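Local coordinates for protein anti-sigma-I factor RsgI3 (Clostridium thermocellum, PDB 6QE7) that binds pectin outside the cell through tandem PA14 domains, the part described here, and probably holds the sigma factor SigI3 inactive until polysaccharide is sensed, at residues A[5-10]-A[140-145]; A[56-61]-A[126-131]; A[64-69]-A[107-112]; A[77-82]-A[95-100]. One frame throughout, in Å; residues are numbered along the deposited sequence.

Contact 1 of 4, residues A[5-10]-A[140-145]; sequences GLRGEY and YPSDGP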
loop_
_atom_site.group_PDB
_atom_site.type_symbol
_atom_site.label_atom_id
_atom_site.label_comp_id
_atom_site.label_asym_id
_atom_site.label_seq_id
_atom_site.Cartn_x
_atom_site.Cartn_y
_atom_site.Cartn_z
ATOM N N GLY A 5 -8.134 25.100 0.608
ATOM C CA GLY A 5 -6.934 24.258 0.627
ATOM C C GLY A 5 -7.071 23.084 -0.302
ATOM O O GLY A 5 -8.001 23.096 -1.128
ATOM N N LEU A 6 -6.223 22.061 -0.105
ATOM C CA LEU A 6 -6.421 20.736 -0.743
ATOM C C LEU A 6 -6.715 19.703 0.319
ATOM O O LEU A 6 -6.229 19.852 1.416
ATOM C CB LEU A 6 -5.153 20.411 -1.520
ATOM C CG LEU A 6 -4.859 21.341 -2.698
ATOM C CD1 LEU A 6 -3.557 20.943 -3.421
ATOM C CD2 LEU A 6 -6.014 21.376 -3.666
ATOM N N ARG A 7 -7.440 18.662 -0.036
ATOM C CA ARG A 7 -7.590 17.465 0.804
ATOM C C ARG A 7 -6.296 16.674 0.757
ATOM O O ARG A 7 -5.940 16.199 -0.323
ATOM C CB ARG A 7 -8.767 16.652 0.271
ATOM C CG ARG A 7 -9.065 15.380 1.053
ATOM C CD ARG A 7 -9.858 14.419 0.180
ATOM N NE ARG A 7 -11.182 14.580 0.680
ATOM C CZ ARG A 7 -12.260 13.852 0.339
ATOM N NH1 ARG A 7 -12.174 12.897 -0.574
ATOM N NH2 ARG A 7 -13.428 14.130 0.916
ATOM N N GLY A 8 -5.711 16.436 1.932
ATOM C CA GLY A 8 -4.522 15.603 2.151
ATOM C C GLY A 8 -4.889 14.255 2.714
ATOM O O GLY A 8 -5.618 14.168 3.748
ATOM N N GLU A 9 -4.515 13.220 1.985
ATOM C CA GLU A 9 -4.671 11.825 2.432
ATOM C C GLU A 9 -3.274 11.413 2.901
ATOM O O GLU A 9 -2.329 11.389 2.033
ATOM C CB GLU A 9 -5.187 10.885 1.319
ATOM C CG GLU A 9 -6.506 11.205 0.605
ATOM C CD GLU A 9 -6.554 10.739 -0.863
ATOM O OE1 GLU A 9 -5.867 9.737 -1.236
ATOM O OE2 GLU A 9 -7.226 11.390 -1.652
ATOM N N TYR A 10 -3.192 10.937 4.136
ATOM C CA TYR A 10 -1.956 10.582 4.843
ATOM C C TYR A 10 -1.936 9.104 5.122
ATOM O O TYR A 10 -2.820 8.540 5.772
ATOM C CB TYR A 10 -1.870 11.390 6.134
ATOM C CG TYR A 10 -1.589 12.841 5.886
ATOM C CD1 TYR A 10 -2.602 13.719 5.539
ATOM C CD2 TYR A 10 -0.311 13.365 5.952
ATOM C CE1 TYR A 10 -2.337 15.066 5.301
ATOM C CE2 TYR A 10 -0.043 14.716 5.764
ATOM C CZ TYR A 10 -1.065 15.585 5.430
ATOM O OH TYR A 10 -0.796 16.906 5.185
ATOM N N TYR A 140 -9.066 24.602 -3.656
ATOM C CA TYR A 140 -10.401 24.079 -3.273
ATOM C C TYR A 140 -10.262 22.586 -3.057
ATOM O O TYR A 140 -9.848 21.883 -3.963
ATOM C CB TYR A 140 -11.438 24.335 -4.380
ATOM C CG TYR A 140 -11.612 25.802 -4.683
ATOM C CD1 TYR A 140 -10.651 26.496 -5.413
ATOM C CD2 TYR A 140 -12.692 26.497 -4.137
ATOM C CE1 TYR A 140 -10.774 27.862 -5.635
ATOM C CE2 TYR A 140 -12.831 27.857 -4.353
ATOM C CZ TYR A 140 -11.881 28.529 -5.104
ATOM O OH TYR A 140 -12.054 29.861 -5.270
ATOM N N PRO A 141 -10.598 22.072 -1.869
ATOM C CA PRO A 141 -10.321 20.681 -1.566
ATOM C C PRO A 141 -11.278 19.824 -2.358
ATOM O O PRO A 141 -12.325 20.285 -2.664
ATOM C CB PRO A 141 -10.562 20.531 -0.053
ATOM C CG PRO A 141 -11.399 21.754 0.319
ATOM C CD PRO A 141 -11.066 22.837 -0.697
ATOM N N SER A 142 -10.913 18.589 -2.663
ATOM C CA SER A 142 -11.903 17.681 -3.270
ATOM C C SER A 142 -12.769 17.210 -2.113
ATOM O O SER A 142 -12.302 17.286 -1.003
ATOM C CB SER A 142 -11.278 16.572 -4.072
ATOM O OG SER A 142 -10.328 15.935 -3.293
ATOM N N ASP A 143 -13.992 16.797 -2.389
ATOM C CA ASP A 143 -14.784 15.901 -1.509
ATOM C C ASP A 143 -14.989 14.655 -2.370
ATOM O O ASP A 143 -14.106 14.369 -3.226
ATOM C CB ASP A 143 -16.037 16.615 -0.968
ATOM C CG ASP A 143 -16.337 17.914 -1.714
ATOM O OD1 ASP A 143 -16.847 17.840 -2.852
ATOM O OD2 ASP A 143 -16.006 18.992 -1.178
ATOM N N GLY A 144 -16.110 13.969 -2.222
ATOM C CA GLY A 144 -16.320 12.694 -2.924
ATOM C C GLY A 144 -15.740 11.569 -2.088
ATOM O O GLY A 144 -15.550 11.710 -0.883
ATOM N N PRO A 145 -15.458 10.408 -2.691
ATOM C CA PRO A 145 -15.197 9.220 -1.886
ATOM C C PRO A 145 -13.914 9.401 -1.050
ATOM O O PRO A 145 -12.854 9.612 -1.638
ATOM C CB PRO A 145 -15.073 8.099 -2.942
ATOM C CG PRO A 145 -15.621 8.687 -4.240
ATOM C CD PRO A 145 -15.344 10.173 -4.139
#
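Tyr140 meets the start of strand 6-10 through its main chain: its carbonyl O lies 3.9 Å from Leu6 CD2, while its ring leaves the contact for a cation-pi interaction with Lys104. Next, Pro141 lays its five-membered ring along the opposing backbone. Its CD sits 3.1 Å from Gly5 O and its CB 3.6 Å from Arg7 N. Having no N-H, the proline cannot give Gly5 O a hydrogen bond here; Gly5 pairs through its backbone with Leu139 and Arg7 with Thr51. Ser142 brings its carbonyl O over one face of the Arg7 guanidinium, offset toward the rim and 3.4 Å from NE at an angle too poor for a bond. Its OG brushes Arg7 CD but is hydrogen-bonded to Thr51 OG1. The CA of Asp143 covers the same guanidinium face, 3.3 Å from Arg7 NH2, whereas OD2 of its poorly ordered carboxylate stays 5.9 Å from that nitrogen, allowing at most a weak attraction. With CG anti to the backbone N (chi1 -179°) and the chain bent at chi3 (-102°), the arginine runs alongside this departing loop. Gly144 O and Pro145 O, also poorly ordered, lie loosely at the guanidinium edge, the latter 3.5 Å from NH1. This juxtaposition of the first and last strands, 6-11 and 139-141, closes the N-terminal PA14 beta-sandwich where the chain leaves for the second PA14 domain.

Contact 2 of 4, residues A[56-61]-A[126-131]; sequences PRYSET and SKSQQK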
loop_
_atom_site.group_PDB
_atom_site.type_symbol
_atom_site.label_atom_id
_atom_site.label_comp_id
_atom_site.label_asym_id
_atom_site.label_seq_id
_atom_site.Cartn_x
_atom_site.Cartn_y
_atom_site.Cartn_z
ATOM N N PRO A 56 -5.951 29.849 -11.046
ATOM C CA PRO A 56 -4.979 30.898 -11.267
ATOM C C PRO A 56 -5.681 32.278 -11.260
ATOM O O PRO A 56 -6.910 32.380 -11.476
ATOM C CB PRO A 56 -4.392 30.564 -12.645
ATOM C CG PRO A 56 -5.506 29.800 -13.306
ATOM C CD PRO A 56 -6.182 29.000 -12.229
ATOM N N ARG A 57 -4.909 33.320 -10.939
ATOM C CA ARG A 57 -5.475 34.703 -10.928
ATOM C C ARG A 57 -5.427 35.288 -12.358
ATOM O O ARG A 57 -6.332 36.102 -12.658
ATOM C CB ARG A 57 -4.684 35.588 -9.963
ATOM C CG ARG A 57 -4.627 35.119 -8.512
ATOM C CD ARG A 57 -3.409 35.784 -7.879
ATOM N NE ARG A 57 -3.496 35.896 -6.432
ATOM C CZ ARG A 57 -2.668 35.297 -5.552
ATOM N NH1 ARG A 57 -1.651 34.544 -5.960
ATOM N NH2 ARG A 57 -2.854 35.471 -4.248
ATOM N N TYR A 58 -4.415 34.902 -13.170
ATOM C CA TYR A 58 -4.081 35.454 -14.509
ATOM C C TYR A 58 -4.190 34.398 -15.629
ATOM O O TYR A 58 -3.974 33.196 -15.355
ATOM C CB TYR A 58 -2.672 35.996 -14.417
ATOM C CG TYR A 58 -2.400 36.855 -13.203
ATOM C CD1 TYR A 58 -3.054 38.060 -12.984
ATOM C CD2 TYR A 58 -1.440 36.472 -12.282
ATOM C CE1 TYR A 58 -2.772 38.841 -11.871
ATOM C CE2 TYR A 58 -1.118 37.259 -11.190
ATOM C CZ TYR A 58 -1.791 38.450 -10.983
ATOM O OH TYR A 58 -1.455 39.169 -9.871
ATOM N N SER A 59 -4.577 34.783 -16.864
ATOM C CA SER A 59 -4.503 33.899 -18.074
ATOM C C SER A 59 -3.059 33.967 -18.596
ATOM O O SER A 59 -2.731 34.939 -19.289
ATOM C CB SER A 59 -5.469 34.279 -19.147
ATOM O OG SER A 59 -6.800 34.108 -18.693
ATOM N N GLU A 60 -2.190 33.029 -18.213
ATOM C CA GLU A 60 -0.725 33.125 -18.493
ATOM C C GLU A 60 -0.064 31.741 -18.531
ATOM O O GLU A 60 -0.729 30.724 -18.233
ATOM C CB GLU A 60 0.023 33.973 -17.455
ATOM C CG GLU A 60 -0.655 35.294 -17.200
ATOM C CD GLU A 60 0.128 36.335 -16.437
ATOM O OE1 GLU A 60 1.262 36.071 -15.896
ATOM O OE2 GLU A 60 -0.388 37.455 -16.440
ATOM N N THR A 61 1.219 31.749 -18.854
ATOM C CA THR A 61 2.102 30.579 -18.744
ATOM C C THR A 61 2.483 30.430 -17.261
ATOM O O THR A 61 3.463 31.101 -16.766
ATOM C CB THR A 61 3.227 30.665 -19.791
ATOM O OG1 THR A 61 2.583 30.578 -21.077
ATOM C CG2 THR A 61 4.240 29.548 -19.639
ATOM N N SER A 126 4.313 33.135 -12.702
ATOM C CA SER A 126 3.952 33.552 -14.092
ATOM C C SER A 126 4.448 34.983 -14.365
ATOM O O SER A 126 5.245 35.543 -13.520
ATOM C CB SER A 126 2.455 33.410 -14.391
ATOM O OG SER A 126 1.640 34.099 -13.490
ATOM N N LYS A 127 4.044 35.546 -15.504
ATOM C CA LYS A 127 4.536 36.876 -15.899
ATOM C C LYS A 127 4.232 37.802 -14.716
ATOM O O LYS A 127 5.179 38.341 -14.192
ATOM C CB LYS A 127 3.873 37.320 -17.191
ATOM C CG LYS A 127 4.638 38.454 -17.844
ATOM C CD LYS A 127 4.171 38.748 -19.249
ATOM C CE LYS A 127 2.685 39.022 -19.325
ATOM N NZ LYS A 127 2.178 38.661 -20.661
ATOM N N SER A 128 2.955 37.886 -14.317
ATOM C CA SER A 128 2.366 38.688 -13.201
ATOM C C SER A 128 2.357 37.997 -11.806
ATOM O O SER A 128 2.178 38.706 -10.790
ATOM C CB SER A 128 0.962 39.057 -13.555
ATOM O OG SER A 128 0.824 39.078 -14.943
ATOM N N GLN A 129 2.489 36.677 -11.686
ATOM C CA GLN A 129 2.515 36.033 -10.338
ATOM C C GLN A 129 3.951 35.832 -9.894
ATOM O O GLN A 129 4.673 34.955 -10.422
ATOM C CB GLN A 129 1.765 34.724 -10.315
ATOM C CG GLN A 129 1.828 34.076 -8.952
ATOM C CD GLN A 129 1.021 34.864 -7.967
ATOM O OE1 GLN A 129 -0.192 35.008 -8.106
ATOM N NE2 GLN A 129 1.716 35.376 -6.966
ATOM N N GLN A 130 4.348 36.614 -8.916
ATOM C CA GLN A 130 5.635 36.439 -8.247
ATOM C C GLN A 130 5.627 35.061 -7.601
ATOM O O GLN A 130 4.574 34.617 -7.119
ATOM C CB GLN A 130 5.875 37.530 -7.213
ATOM C CG GLN A 130 7.300 37.533 -6.661
ATOM C CD GLN A 130 7.383 38.492 -5.493
ATOM O OE1 GLN A 130 6.365 38.995 -5.018
ATOM N NE2 GLN A 130 8.589 38.744 -5.015
ATOM N N LYS A 131 6.784 34.428 -7.634
ATOM C CA LYS A 131 6.891 33.028 -7.236
ATOM C C LYS A 131 6.449 32.992 -5.789
ATOM O O LYS A 131 7.097 33.668 -5.013
ATOM C CB LYS A 131 8.322 32.537 -7.385
ATOM C CG LYS A 131 8.472 31.041 -7.208
ATOM C CD LYS A 131 9.909 30.629 -7.084
ATOM C CE LYS A 131 10.097 29.130 -7.019
ATOM N NZ LYS A 131 11.535 28.754 -7.063
HETATM O O HOH W 1 -2.002 33.058 -9.788
HETATM O O HOH W 2 -0.403 38.571 -19.394
#
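An ST motif at Ser126, held by the carboxylate of Glu60, shapes the loop between strands 119-125 and 132-133 of the first PA14 domain. Ser126 OG accepts from Gln129 N within the loop and donates to Glu60 OE1 across the contact (3.1 Å), approaching from above the carboxylate plane. Ser128 grips both oxygens: its N gives a nearly straight bond to OE1 (2.9 Å, 171°), and its OG a short one to OE2 (2.5 Å), each on a syn lone pair. The Glu60 chain, extended beyond CG (chi2 -167°), carries the carboxylate to these donors, and the bonds to both oxygens hold its rotation. Ser128 CB also lies over one face of the Tyr58 ring, 3.7 Å from the centroid, a CH-pi contact, with Arg57 CB over the opposite face. Arg57 NH1 in turn donates to Gln129 OE1 at 2.6 Å along a bent path (134°), coming from above the amide plane; the same nitrogen has a salt bridge to Glu132. The Gln129 amide is steadied from its other end, where NE2 donates to Gln130 O. Finally, a water donates to Gln129 OE1 and accepts from Arg57 N, 3.1 Å from the nitrogen.

Contact 3 of 4, residues A[64-69]-A[107-112]; sequences FYTVTD and IKMEYY. With CA (calcium ion), chain D.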
loop_
_atom_site.group_PDB
_atom_site.type_symbol
_atom_site.label_atom_id
_atom_site.label_comp_id
_atom_site.label_asym_id
_atom_site.label_seq_id
_atom_site.Cartn_x
_atom_site.Cartn_y
_atom_site.Cartn_z
ATOM N N PHE A 64 4.604 25.596 -12.324
ATOM C CA PHE A 64 4.470 24.894 -11.018
ATOM C C PHE A 64 5.835 24.357 -10.607
ATOM O O PHE A 64 6.698 23.885 -11.449
ATOM C CB PHE A 64 3.466 23.753 -11.088
ATOM C CG PHE A 64 2.105 24.298 -11.238
ATOM C CD1 PHE A 64 1.684 24.781 -12.465
ATOM C CD2 PHE A 64 1.298 24.472 -10.150
ATOM C CE1 PHE A 64 0.419 25.312 -12.605
ATOM C CE2 PHE A 64 0.021 24.973 -10.304
ATOM C CZ PHE A 64 -0.409 25.407 -11.525
ATOM N N TYR A 65 6.110 24.532 -9.322
ATOM C CA TYR A 65 7.339 24.007 -8.678
ATOM C C TYR A 65 6.934 23.166 -7.459
ATOM O O TYR A 65 6.037 23.560 -6.701
ATOM C CB TYR A 65 8.270 25.093 -8.149
ATOM C CG TYR A 65 8.438 26.325 -9.003
ATOM C CD1 TYR A 65 7.402 27.242 -9.194
ATOM C CD2 TYR A 65 9.655 26.569 -9.619
ATOM C CE1 TYR A 65 7.610 28.393 -9.952
ATOM C CE2 TYR A 65 9.861 27.702 -10.392
ATOM C CZ TYR A 65 8.833 28.614 -10.561
ATOM O OH TYR A 65 9.077 29.701 -11.374
ATOM N N THR A 66 7.667 22.071 -7.272
ATOM C CA THR A 66 7.622 21.189 -6.093
ATOM C C THR A 66 9.023 21.227 -5.510
ATOM O O THR A 66 9.980 21.237 -6.248
ATOM C CB THR A 66 7.156 19.779 -6.464
ATOM O OG1 THR A 66 8.108 19.178 -7.352
ATOM C CG2 THR A 66 5.791 19.756 -7.109
ATOM N N VAL A 67 9.117 21.364 -4.203
ATOM C CA VAL A 67 10.399 21.108 -3.512
ATOM C C VAL A 67 10.063 20.025 -2.487
ATOM O O VAL A 67 9.267 20.317 -1.583
ATOM C CB VAL A 67 10.956 22.386 -2.833
ATOM C CG1 VAL A 67 12.331 22.129 -2.262
ATOM C CG2 VAL A 67 11.017 23.538 -3.805
ATOM N N THR A 68 10.652 18.847 -2.635
ATOM C CA THR A 68 10.265 17.628 -1.899
ATOM C C THR A 68 11.505 16.869 -1.503
ATOM O O THR A 68 12.474 16.783 -2.287
ATOM C CB THR A 68 9.349 16.691 -2.676
ATOM O OG1 THR A 68 9.799 16.315 -4.003
ATOM C CG2 THR A 68 7.976 17.290 -2.829
ATOM N N ASP A 69 11.344 16.207 -0.370
ATOM C CA ASP A 69 12.152 15.050 0.030
ATOM C C ASP A 69 11.163 14.076 0.659
ATOM O O ASP A 69 10.627 14.455 1.708
ATOM C CB ASP A 69 13.275 15.514 0.960
ATOM C CG ASP A 69 14.030 14.349 1.560
ATOM O OD1 ASP A 69 13.499 13.178 1.496
ATOM O OD2 ASP A 69 15.131 14.597 2.037
ATOM N N ILE A 107 -6.021 19.488 -9.615
ATOM C CA ILE A 107 -4.626 19.363 -9.172
ATOM C C ILE A 107 -4.522 18.126 -8.254
ATOM O O ILE A 107 -5.462 17.770 -7.550
ATOM C CB ILE A 107 -4.146 20.678 -8.563
ATOM C CG1 ILE A 107 -2.656 20.591 -8.268
ATOM C CG2 ILE A 107 -4.949 21.006 -7.311
ATOM C CD1 ILE A 107 -1.962 21.922 -8.194
ATOM N N LYS A 108 -3.472 17.342 -8.473
ATOM C CA LYS A 108 -3.163 16.200 -7.630
ATOM C C LYS A 108 -1.659 16.182 -7.466
ATOM O O LYS A 108 -0.934 16.254 -8.452
ATOM C CB LYS A 108 -3.652 14.900 -8.261
ATOM C CG LYS A 108 -3.099 13.663 -7.547
ATOM C CD LYS A 108 -3.815 12.414 -7.987
ATOM C CE LYS A 108 -3.727 12.185 -9.503
ATOM N NZ LYS A 108 -4.337 10.882 -9.858
ATOM N N MET A 109 -1.228 16.175 -6.219
ATOM C CA MET A 109 0.175 16.066 -5.894
ATOM C C MET A 109 0.319 14.856 -4.986
ATOM O O MET A 109 -0.330 14.822 -3.946
ATOM C CB MET A 109 0.672 17.346 -5.225
ATOM C CG MET A 109 2.071 17.203 -4.750
ATOM S SD MET A 109 2.771 18.852 -4.320
ATOM C CE MET A 109 4.316 18.400 -3.527
ATOM N N GLU A 110 1.160 13.910 -5.425
ATOM C CA GLU A 110 1.528 12.683 -4.674
ATOM C C GLU A 110 2.940 12.890 -4.202
ATOM O O GLU A 110 3.735 13.481 -4.933
ATOM C CB GLU A 110 1.359 11.432 -5.553
ATOM C CG GLU A 110 -0.112 11.139 -5.762
ATOM C CD GLU A 110 -0.430 9.917 -6.621
ATOM O OE1 GLU A 110 0.472 9.352 -7.165
ATOM O OE2 GLU A 110 -1.570 9.523 -6.632
ATOM N N TYR A 111 3.187 12.493 -2.962
ATOM C CA TYR A 111 4.446 12.753 -2.262
ATOM C C TYR A 111 4.797 11.492 -1.499
ATOM O O TYR A 111 3.843 10.882 -0.955
ATOM C CB TYR A 111 4.223 13.960 -1.322
ATOM C CG TYR A 111 5.257 13.982 -0.236
ATOM C CD1 TYR A 111 6.530 14.447 -0.485
ATOM C CD2 TYR A 111 5.004 13.386 0.976
ATOM C CE1 TYR A 111 7.533 14.372 0.454
ATOM C CE2 TYR A 111 5.988 13.312 1.932
ATOM C CZ TYR A 111 7.248 13.789 1.667
ATOM O OH TYR A 111 8.189 13.717 2.629
ATOM N N TYR A 112 6.086 11.198 -1.286
ATOM C CA TYR A 112 6.425 10.208 -0.255
ATOM C C TYR A 112 7.779 10.582 0.347
ATOM O O TYR A 112 8.576 11.336 -0.212
ATOM C CB TYR A 112 6.443 8.801 -0.844
ATOM C CG TYR A 112 7.719 8.455 -1.571
ATOM C CD1 TYR A 112 7.921 8.793 -2.895
ATOM C CD2 TYR A 112 8.729 7.735 -0.941
ATOM C CE1 TYR A 112 9.096 8.451 -3.572
ATOM C CE2 TYR A 112 9.884 7.339 -1.612
ATOM C CZ TYR A 112 10.077 7.685 -2.944
ATOM O OH TYR A 112 11.259 7.383 -3.542
HETATM CA CA CA D . 13.645 11.517 3.064
HETATM O O HOH W 3 16.240 12.217 2.517
HETATM O O HOH W 4 15.605 10.021 1.855
#
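The Tyr111 hydroxyl donates to the carbonyl O of Asp69, with 2.7 Å between OH and O, the donor tilted 22° from the carbonyl plane. The acceptor lies at the ring's edge, in its plane, and the bond spans from strand 105-113 to the end of strand 60-69 in the facing sheet of the PA14 sandwich. Asp69 CB points away from strand 105-113; beyond it OD1 binds a calcium ion at 2.3 Å, and OD2 accepts from a water (2.7 Å) that is also a calcium ligand. Asp70, Gln113, Val115 and Ala117 complete the protein part of the site. Behind this polar end the contact is apolar and buried. Met109, CG anti to the backbone N (chi1 174°) and extended beyond, pushes CE against two threonine methyls, 3.9 Å from Thr68 CG2 and 4.1 Å from Thr66 CG2. The Thr68 methyl also touches the edge of the Tyr111 ring, while its OG1 is hydrogen-bonded to Asp70 O. At the far end Phe64 CE2 packs on Ile107 CD1 at 4.2 Å. The two strands run in roughly the same direction, their axes 27° apart, and meet through side chains rather than backbone pairing. Asp69 thus has its backbone oxygen held by Tyr111 and its carboxylate by the metal, a combination consistent with the second-shell tyrosine helping to position the calcium loop.

Contact 4 of 4, residues A[77-82]-A[95-100]; sequences DGVLLI and EQIYLE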
loop_
_atom_site.group_PDB
_atom_site.type_symbol
_atom_site.label_atom_id
_atom_site.label_comp_id
_atom_site.label_asym_id
_atom_site.label_seq_id
_atom_site.Cartn_x
_atom_site.Cartn_y
_atom_site.Cartn_z
ATOM N N ASP A 77 -4.708 19.763 -14.418
ATOM C CA ASP A 77 -5.605 19.703 -15.607
ATOM C C ASP A 77 -5.422 18.351 -16.266
ATOM O O ASP A 77 -5.633 18.277 -17.492
ATOM C CB ASP A 77 -5.286 20.824 -16.603
ATOM C CG ASP A 77 -6.429 21.026 -17.569
ATOM O OD1 ASP A 77 -7.611 20.684 -17.181
ATOM O OD2 ASP A 77 -6.137 21.486 -18.676
ATOM N N GLY A 78 -5.063 17.348 -15.444
ATOM C CA GLY A 78 -4.915 15.958 -15.849
ATOM C C GLY A 78 -3.635 15.769 -16.601
ATOM O O GLY A 78 -3.379 14.686 -16.967
ATOM N N VAL A 79 -2.790 16.786 -16.705
ATOM C CA VAL A 79 -1.467 16.649 -17.330
ATOM C C VAL A 79 -0.483 16.273 -16.231
ATOM O O VAL A 79 -0.467 16.937 -15.177
ATOM C CB VAL A 79 -1.041 17.931 -18.073
ATOM C CG1 VAL A 79 0.312 17.751 -18.644
ATOM C CG2 VAL A 79 -2.064 18.359 -19.126
ATOM N N LEU A 80 0.319 15.247 -16.465
ATOM C CA LEU A 80 1.415 14.923 -15.511
ATOM C C LEU A 80 2.576 15.868 -15.823
ATOM O O LEU A 80 3.265 15.623 -16.802
ATOM C CB LEU A 80 1.801 13.452 -15.662
ATOM C CG LEU A 80 2.972 12.959 -14.816
ATOM C CD1 LEU A 80 2.677 13.118 -13.349
ATOM C CD2 LEU A 80 3.250 11.472 -15.095
ATOM N N LEU A 81 2.774 16.915 -15.012
ATOM C CA LEU A 81 3.791 17.968 -15.283
ATOM C C LEU A 81 5.137 17.532 -14.700
ATOM O O LEU A 81 6.115 17.801 -15.356
ATOM C CB LEU A 81 3.336 19.265 -14.598
ATOM C CG LEU A 81 2.126 19.940 -15.240
ATOM C CD1 LEU A 81 1.752 21.206 -14.500
ATOM C CD2 LEU A 81 2.414 20.192 -16.697
ATOM N N ILE A 82 5.145 16.949 -13.476
ATOM C CA ILE A 82 6.359 16.519 -12.736
ATOM C C ILE A 82 6.218 15.072 -12.275
ATOM O O ILE A 82 5.200 14.715 -11.631
ATOM C CB ILE A 82 6.643 17.463 -11.570
ATOM C CG1 ILE A 82 6.695 18.916 -12.013
ATOM C CG2 ILE A 82 7.947 17.091 -10.915
ATOM C CD1 ILE A 82 6.470 19.875 -10.865
ATOM N N GLU A 95 7.549 22.587 -14.081
ATOM C CA GLU A 95 7.073 22.501 -15.469
ATOM C C GLU A 95 6.063 23.598 -15.700
ATOM O O GLU A 95 5.571 24.181 -14.726
ATOM C CB GLU A 95 6.415 21.141 -15.801
ATOM C CG GLU A 95 7.292 20.292 -16.751
ATOM C CD GLU A 95 7.715 20.854 -18.131
ATOM O OE1 GLU A 95 7.020 21.825 -18.673
ATOM O OE2 GLU A 95 8.745 20.333 -18.701
ATOM N N GLN A 96 5.731 23.822 -16.956
ATOM C CA GLN A 96 4.841 24.929 -17.364
ATOM C C GLN A 96 3.623 24.376 -18.014
ATOM O O GLN A 96 3.690 23.278 -18.582
ATOM C CB GLN A 96 5.525 25.926 -18.319
ATOM C CG GLN A 96 6.950 26.278 -17.891
ATOM C CD GLN A 96 7.640 27.164 -18.910
ATOM O OE1 GLN A 96 7.019 27.749 -19.800
ATOM N NE2 GLN A 96 8.953 27.234 -18.838
ATOM N N ILE A 97 2.553 25.152 -17.935
ATOM C CA ILE A 97 1.248 24.824 -18.531
ATOM C C ILE A 97 0.528 26.168 -18.643
ATOM O O ILE A 97 0.713 27.033 -17.769
ATOM C CB ILE A 97 0.503 23.812 -17.640
ATOM C CG1 ILE A 97 -0.850 23.472 -18.227
ATOM C CG2 ILE A 97 0.336 24.359 -16.229
ATOM C CD1 ILE A 97 -1.444 22.125 -17.768
ATOM N N TYR A 98 -0.309 26.328 -19.649
ATOM C CA TYR A 98 -1.005 27.600 -19.875
ATOM C C TYR A 98 -2.357 27.479 -19.211
ATOM O O TYR A 98 -3.081 26.519 -19.516
ATOM C CB TYR A 98 -1.115 27.963 -21.356
ATOM C CG TYR A 98 -1.853 29.248 -21.619
ATOM C CD1 TYR A 98 -3.234 29.245 -21.648
ATOM C CD2 TYR A 98 -1.202 30.459 -21.769
ATOM C CE1 TYR A 98 -3.964 30.411 -21.835
ATOM C CE2 TYR A 98 -1.919 31.636 -21.993
ATOM C CZ TYR A 98 -3.311 31.621 -21.994
ATOM O OH TYR A 98 -4.116 32.720 -22.230
ATOM N N LEU A 99 -2.684 28.437 -18.323
ATOM C CA LEU A 99 -4.022 28.461 -17.674
ATOM C C LEU A 99 -4.683 29.838 -17.877
ATOM O O LEU A 99 -3.953 30.872 -18.078
ATOM C CB LEU A 99 -3.856 28.117 -16.183
ATOM C CG LEU A 99 -3.006 26.877 -15.876
ATOM C CD1 LEU A 99 -2.612 26.901 -14.426
ATOM C CD2 LEU A 99 -3.784 25.605 -16.218
ATOM N N GLU A 100 -5.995 29.796 -17.709
ATOM C CA GLU A 100 -6.994 30.872 -17.825
ATOM C C GLU A 100 -7.468 31.349 -16.427
ATOM O O GLU A 100 -8.047 30.539 -15.649
ATOM C CB GLU A 100 -8.170 30.321 -18.625
ATOM C CG GLU A 100 -7.816 29.921 -20.038
ATOM C CD GLU A 100 -9.106 29.814 -20.837
ATOM O OE1 GLU A 100 -9.851 30.860 -20.955
ATOM O OE2 GLU A 100 -9.419 28.692 -21.261
#
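Leu81 faces Glu95 and Ile97 from a classic beta bulge, in which Leu81 and Ile82 both lie opposite Leu74 of the neighbouring strand. Its CB rests 3.8 Å from Glu95 CB. From there CG stands anti to the carbonyl carbon (chi1 -71°), sending the branched end along strand 95-99. One methyl, CD2, comes within 3.8 Å of Gln96 O; the other, CD1, packs 3.9 Å from Ile97 CG2, the two side chains crossing at about a right angle. Ile97 is used twice, for its CD1 meets Val79 CG2 tip to tip at 4.1 Å and also grazes Asp77 CB. Strands 79-84 and 91-99 belong to different sheets of the PA14 sandwich, and their short segments run at 144°, so side chains rather than paired backbones join them at this margin. Ile97 extends inward to Phe64 of strand 60-69, and Ile82 to Thr66, linking the partly exposed patch with the apolar interior. Of the Glu95 side chain the aliphatic part makes the contact: CG lies 3.1 Å from Leu81 O. The bent chain then carries the carboxylate back to its own strand, where OE1 accepts from Gln96 N at 2.9 Å, with an N-H...O angle of 166°.

In the fold
All four contacts lie in the first PA14 domain, with contacts 2, 3 and 4 nested within the long loop closed by contact 1. Contact 3 is the buried core, joining the two sheets by methyl packing and ending in a calcium site. Contact 4 spans the same two sheets at the surface and is largely apolar; its Ile97 packs on Phe64 of contact 3. Contact 2, also at the surface, is chiefly polar, and shares strand 60-69 with contact 3 and a Glu60 to Leu99 backbone bond with contact 4. Partly buried contact 1 lies within one sheet and the loop leaving it, uses backbone and guanidinium packing, and reaches the core where Leu6 touches Ile107.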